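Local coordinates for BCL2-like 10 (Danio rerio, PDB 6FBX), which is a pro-survival member of the Bcl-2 family that binds the BH3 segment of Bad and probably restrains apoptosis by sequestering such death-promoting partners, at residues W8-T13 and L118-A123; L16-I21 and G114-A119. All coordinates share one frame; numbering follows the deposited sequence.

Contact 1 of 2, residues W8-T13 and L118-A123; sequences WLREQT and LAETIA
Arg10 and Thr13 of helix 2-24 settle on Ala123 of helix 112-129, in the all-helical Bcl-2 fold; the two segments run roughly antiparallel, 142° between their directions. Small Ala123 lets the backbones come close, its CB lying 3.5 Å from Arg10 O. Thr13 splits its two branches between the helices. CG2, anti to the backbone N, sits 3.6 Å from Ala123 CA and meets Ile122 CG2 at 4.0 Å, the two side chains crossing at about a right angle. Its hydroxyl turns back along its own helix, OG1 donating to Leu9 O at 2.8 Å from a position 32° off the carbonyl plane, on the face opposite Thr13 N. OG1 is also hydrogen-bonded to Trp140 NE1, so this buried hydroxyl has two partners. Ile122 continues the packing into helix 88-107 through Ile94, Phe95 and Thr98. Arg10 bends at chi2 (-105°) and then runs straight, passing beside Ala123 with CG 3.6 Å from Ala123 O. Its NE makes a salt bridge with Asp124, the main anchor of the guanidinium. At the far end, NH1 lies 3.7 Å from Glu120 CB, and Glu120 OE1 completes a long ion pair with NH1 at 4.0 Å.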
loop_
_atom_site.group_PDB
_atom_site.type_symbol
_atom_site.label_atom_id
_atom_site.label_comp_id
_atom_site.label_asym_id
_atom_site.label_seq_id
_atom_site.Cartn_x
_atom_site.Cartn_y
_atom_site.Cartn_z
ATOM N N TRP A 8 14.490 4.392 -10.288
ATOM C CA TRP A 8 13.775 3.395 -11.076
ATOM C C TRP A 8 12.745 2.656 -10.227
ATOM O O TRP A 8 11.594 2.478 -10.646
ATOM C CB TRP A 8 14.770 2.417 -11.701
ATOM C CG TRP A 8 14.130 1.435 -12.621
ATOM C CD1 TRP A 8 13.723 1.658 -13.903
ATOM C CD2 TRP A 8 13.823 0.066 -12.334
ATOM N NE1 TRP A 8 13.178 0.514 -14.433
ATOM C CE2 TRP A 8 13.228 -0.478 -13.488
ATOM C CE3 TRP A 8 13.992 -0.752 -11.212
ATOM C CZ2 TRP A 8 12.801 -1.802 -13.554
ATOM C CZ3 TRP A 8 13.569 -2.064 -11.279
ATOM C CH2 TRP A 8 12.979 -2.577 -12.443
ATOM N N LEU A 9 13.140 2.215 -9.028
ATOM C CA LEU A 9 12.197 1.536 -8.143
ATOM C C LEU A 9 11.028 2.440 -7.782
ATOM O O LEU A 9 9.885 1.981 -7.682
ATOM C CB LEU A 9 12.903 1.067 -6.871
ATOM C CG LEU A 9 13.884 -0.091 -7.024
ATOM C CD1 LEU A 9 14.651 -0.279 -5.734
ATOM C CD2 LEU A 9 13.146 -1.368 -7.403
ATOM N N ARG A 10 11.295 3.730 -7.566
ATOM C CA ARG A 10 10.217 4.655 -7.239
ATOM C C ARG A 10 9.215 4.747 -8.385
ATOM O O ARG A 10 8.000 4.722 -8.160
ATOM C CB ARG A 10 10.796 6.029 -6.903
ATOM C CG ARG A 10 9.815 6.972 -6.221
ATOM C CD ARG A 10 9.295 8.046 -7.162
ATOM N NE ARG A 10 8.416 8.986 -6.470
ATOM C CZ ARG A 10 7.713 9.943 -7.066
ATOM N NH1 ARG A 10 6.944 10.748 -6.343
ATOM N NH2 ARG A 10 7.776 10.103 -8.383
ATOM N N GLU A 11 9.704 4.822 -9.624
ATOM C CA GLU A 11 8.793 4.922 -10.760
ATOM C C GLU A 11 8.024 3.622 -10.971
ATOM O O GLU A 11 6.824 3.651 -11.271
ATOM C CB GLU A 11 9.567 5.301 -12.023
ATOM C CG GLU A 11 8.679 5.543 -13.236
ATOM C CD GLU A 11 7.556 6.527 -12.950
ATOM O OE1 GLU A 11 7.848 7.644 -12.471
ATOM O OE2 GLU A 11 6.381 6.176 -13.189
ATOM N N GLN A 12 8.693 2.474 -10.830
ATOM C CA GLN A 12 7.998 1.196 -10.954
ATOM C C GLN A 12 6.902 1.069 -9.905
ATOM O O GLN A 12 5.799 0.588 -10.197
ATOM C CB GLN A 12 8.985 0.036 -10.824
ATOM C CG GLN A 12 10.025 -0.029 -11.927
ATOM C CD GLN A 12 9.417 -0.359 -13.271
ATOM O OE1 GLN A 12 8.913 -1.461 -13.481
ATOM N NE2 GLN A 12 9.447 0.602 -14.187
ATOM N N THR A 13 7.193 1.488 -8.672
ATOM C CA THR A 13 6.207 1.417 -7.602
ATOM C C THR A 13 5.062 2.394 -7.844
ATOM O O THR A 13 3.897 2.068 -7.588
ATOM C CB THR A 13 6.879 1.700 -6.258
ATOM O OG1 THR A 13 7.960 0.779 -6.060
ATOM C CG2 THR A 13 5.887 1.564 -5.110
ATOM N N LEU A 118 -1.303 9.856 -2.503
ATOM C CA LEU A 118 -1.110 8.608 -1.772
ATOM C C LEU A 118 -0.224 7.649 -2.556
ATOM O O LEU A 118 0.633 6.972 -1.977
ATOM C CB LEU A 118 -2.459 7.964 -1.460
ATOM C CG LEU A 118 -3.184 8.493 -0.215
ATOM C CD1 LEU A 118 -3.150 10.007 -0.132
ATOM C CD2 LEU A 118 -4.619 7.990 -0.194
ATOM N N ALA A 119 -0.411 7.580 -3.874
ATOM C CA ALA A 119 0.441 6.729 -4.698
ATOM C C ALA A 119 1.898 7.162 -4.608
ATOM O O ALA A 119 2.802 6.322 -4.497
ATOM C CB ALA A 119 -0.035 6.762 -6.151
ATOM N N GLU A 120 2.146 8.471 -4.662
ATOM C CA GLU A 120 3.510 8.972 -4.563
ATOM C C GLU A 120 4.106 8.690 -3.191
ATOM O O GLU A 120 5.310 8.434 -3.080
ATOM C CB GLU A 120 3.534 10.472 -4.858
ATOM C CG GLU A 120 3.160 10.817 -6.289
ATOM C CD GLU A 120 3.100 12.310 -6.537
ATOM O OE1 GLU A 120 3.755 12.780 -7.491
ATOM O OE2 GLU A 120 2.404 13.015 -5.776
ATOM N N THR A 121 3.284 8.729 -2.140
ATOM C CA THR A 121 3.777 8.421 -0.802
ATOM C C THR A 121 4.239 6.971 -0.705
ATOM O O THR A 121 5.307 6.690 -0.146
ATOM C CB THR A 121 2.688 8.718 0.229
ATOM O OG1 THR A 121 2.372 10.114 0.184
ATOM C CG2 THR A 121 3.145 8.354 1.635
ATOM N N ILE A 122 3.453 6.037 -1.246
ATOM C CA ILE A 122 3.884 4.640 -1.287
ATOM C C ILE A 122 5.176 4.515 -2.081
ATOM O O ILE A 122 6.127 3.848 -1.658
ATOM C CB ILE A 122 2.779 3.748 -1.882
ATOM C CG1 ILE A 122 1.586 3.653 -0.927
ATOM C CG2 ILE A 122 3.323 2.347 -2.190
ATOM C CD1 ILE A 122 0.373 2.965 -1.530
ATOM N N ALA A 123 5.218 5.146 -3.256
ATOM C CA ALA A 123 6.387 5.037 -4.123
ATOM C C ALA A 123 7.636 5.575 -3.437
ATOM O O ALA A 123 8.703 4.953 -3.489
ATOM C CB ALA A 123 6.128 5.779 -5.436
#

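Contact 2 of 2, residues L16-I21 and G114-A119; sequences LAEDYI and GSRRLA
Ala17, Glu18 and Ile21 gather round the methyl of Ala119, and the apolar part of the contact is built on that small knob. Ala17 CB faces Ala119 CB at 3.9 Å, alanine against alanine, where the backbones are nearest: the two CA atoms are 5.1 Å apart. From one side Glu18 CG comes within 3.9 Å of Ala119 CB, and from another Ile21 CD1 reaches it at 3.8 Å. With Leu14, one turn earlier, these residues form the four-sided hole of a knobs-into-holes packing. Ile21 spans a full turn of helix 112-129: with CG1 beside its own backbone N (chi1 -74°), CD1 extends to Ala119 while CG2, anti to that N, presses on Ser115 CB at 3.7 Å. The same side chain touches Thr98 and Ala102 of helix 88-107, so an alanine here would probably open a gap where three helices meet and take from Ser115 CB and Ala119 CB one of their apolar neighbours. The polar part lies at the outer edge. Glu18 and Arg116 bring opposite charges together, OE2 over one guanidinium face in the model, but OE2 and NH1 are too close there, so placement and bond are doubtful. Methyl-sized contacts thus set the helix spacing in the interior, while the charged pair lies toward solvent, where Arg116 is exposed.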
loop_
_atom_site.group_PDB
_atom_site.type_symbol
_atom_site.label_atom_id
_atom_site.label_comp_id
_atom_site.label_asym_id
_atom_site.label_seq_id
_atom_site.Cartn_x
_atom_site.Cartn_y
_atom_site.Cartn_z
ATOM N N LEU A 16 2.620 0.977 -10.215
ATOM C CA LEU A 16 1.858 -0.087 -9.572
ATOM C C LEU A 16 0.808 0.487 -8.628
ATOM O O LEU A 16 -0.357 0.071 -8.647
ATOM C CB LEU A 16 2.811 -1.015 -8.820
ATOM C CG LEU A 16 2.251 -2.366 -8.385
ATOM C CD1 LEU A 16 1.949 -3.232 -9.597
ATOM C CD2 LEU A 16 3.237 -3.063 -7.456
ATOM N N ALA A 17 1.205 1.452 -7.799
ATOM C CA ALA A 17 0.262 2.077 -6.878
ATOM C C ALA A 17 -0.833 2.823 -7.629
ATOM O O ALA A 17 -2.010 2.750 -7.259
ATOM C CB ALA A 17 1.004 3.028 -5.939
ATOM N N GLU A 18 -0.468 3.552 -8.686
ATOM C CA GLU A 18 -1.478 4.266 -9.457
ATOM C C GLU A 18 -2.486 3.301 -10.066
ATOM O O GLU A 18 -3.690 3.584 -10.091
ATOM C CB GLU A 18 -0.814 5.106 -10.548
ATOM C CG GLU A 18 -0.156 6.369 -10.033
ATOM C CD GLU A 18 0.297 7.283 -11.154
ATOM O OE1 GLU A 18 0.920 6.788 -12.117
ATOM O OE2 GLU A 18 0.014 8.495 -11.078
ATOM N N ASP A 19 -2.018 2.154 -10.558
ATOM C CA ASP A 19 -2.934 1.190 -11.159
ATOM C C ASP A 19 -3.895 0.625 -10.123
ATOM O O ASP A 19 -5.105 0.541 -10.366
ATOM C CB ASP A 19 -2.165 0.054 -11.828
ATOM C CG ASP A 19 -3.086 -1.035 -12.336
ATOM O OD1 ASP A 19 -3.707 -0.838 -13.400
ATOM O OD2 ASP A 19 -3.214 -2.072 -11.653
ATOM N N TYR A 20 -3.376 0.212 -8.963
ATOM C CA TYR A 20 -4.253 -0.375 -7.959
ATOM C C TYR A 20 -5.267 0.645 -7.464
ATOM O O TYR A 20 -6.451 0.329 -7.303
ATOM C CB TYR A 20 -3.457 -0.932 -6.778
ATOM C CG TYR A 20 -4.369 -1.671 -5.837
ATOM C CD1 TYR A 20 -5.006 -2.835 -6.250
ATOM C CD2 TYR A 20 -4.649 -1.186 -4.564
ATOM C CE1 TYR A 20 -5.872 -3.511 -5.420
ATOM C CE2 TYR A 20 -5.511 -1.868 -3.715
ATOM C CZ TYR A 20 -6.124 -3.025 -4.156
ATOM O OH TYR A 20 -6.992 -3.706 -3.337
ATOM N N ILE A 21 -4.824 1.879 -7.226
ATOM C CA ILE A 21 -5.738 2.921 -6.767
ATOM C C ILE A 21 -6.823 3.181 -7.807
ATOM O O ILE A 21 -8.007 3.316 -7.470
ATOM C CB ILE A 21 -4.940 4.191 -6.419
ATOM C CG1 ILE A 21 -4.191 3.970 -5.102
ATOM C CG2 ILE A 21 -5.852 5.405 -6.314
ATOM C CD1 ILE A 21 -3.144 5.019 -4.796
ATOM N N GLY A 114 -5.910 13.784 -4.670
ATOM C CA GLY A 114 -5.556 13.139 -3.416
ATOM C C GLY A 114 -5.105 11.706 -3.615
ATOM O O GLY A 114 -4.179 11.236 -2.947
ATOM N N SER A 115 -5.751 10.990 -4.540
ATOM C CA SER A 115 -5.320 9.637 -4.872
ATOM C C SER A 115 -3.858 9.623 -5.301
ATOM O O SER A 115 -3.066 8.802 -4.827
ATOM C CB SER A 115 -6.205 9.064 -5.981
ATOM O OG SER A 115 -7.545 8.926 -5.549
ATOM N N ARG A 116 -3.488 10.530 -6.207
ATOM C CA ARG A 116 -2.120 10.569 -6.716
ATOM C C ARG A 116 -1.117 10.782 -5.590
ATOM O O ARG A 116 -0.050 10.156 -5.575
ATOM C CB ARG A 116 -1.995 11.673 -7.769
ATOM C CG ARG A 116 -0.591 11.892 -8.325
ATOM C CD ARG A 116 -0.344 11.088 -9.587
ATOM N NE ARG A 116 1.011 11.289 -10.092
ATOM C CZ ARG A 116 1.430 10.913 -11.297
ATOM N NH1 ARG A 116 0.600 10.312 -12.139
ATOM N NH2 ARG A 116 2.685 11.140 -11.661
ATOM N N ARG A 117 -1.435 11.668 -4.642
ATOM C CA ARG A 117 -0.517 11.927 -3.538
ATOM C C ARG A 117 -0.264 10.663 -2.726
ATOM O O ARG A 117 0.865 10.411 -2.292
ATOM C CB ARG A 117 -1.072 13.035 -2.642
ATOM C CG ARG A 117 -1.345 14.343 -3.367
ATOM C CD ARG A 117 -2.100 15.319 -2.477
ATOM N NE ARG A 117 -1.210 16.095 -1.614
ATOM C CZ ARG A 117 -0.829 17.351 -1.842
ATOM N NH1 ARG A 117 -1.255 18.010 -2.913
ATOM N NH2 ARG A 117 -0.017 17.957 -0.988
ATOM N N LEU A 118 -1.303 9.856 -2.503
ATOM C CA LEU A 118 -1.110 8.608 -1.772
ATOM C C LEU A 118 -0.224 7.649 -2.556
ATOM O O LEU A 118 0.633 6.972 -1.977
ATOM C CB LEU A 118 -2.459 7.964 -1.460
ATOM C CG LEU A 118 -3.184 8.493 -0.215
ATOM C CD1 LEU A 118 -3.150 10.007 -0.132
ATOM C CD2 LEU A 118 -4.619 7.990 -0.194
ATOM N N ALA A 119 -0.411 7.580 -3.874
ATOM C CA ALA A 119 0.441 6.729 -4.698
ATOM C C ALA A 119 1.898 7.162 -4.608
ATOM O O ALA A 119 2.802 6.322 -4.497
ATOM C CB ALA A 119 -0.035 6.762 -6.151
#

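How the contacts relate
Contacts 1 and 2 are successive parts of one roughly antiparallel helix pair, 2-24 against 112-129, with centres about 9 Å apart. Moving forward along helix 2-24 means moving backward along helix 112-129, and Leu118 and Ala119 belong to both segments on the latter. Leu14 bridges the two, touching Glu120 and Ala123 on one side and Arg116 and Ala119 on the other. The axis separations stay similar, 8.8 Å at contact 1 and 9.1 Å at contact 2. Both contacts also lean on helix 88-107, the central helix of the Bcl-2 fold, through Thr98. In Bcl-2 proteins other helices mainly line the BH3 groove, so this pair probably belongs to the scaffold behind it.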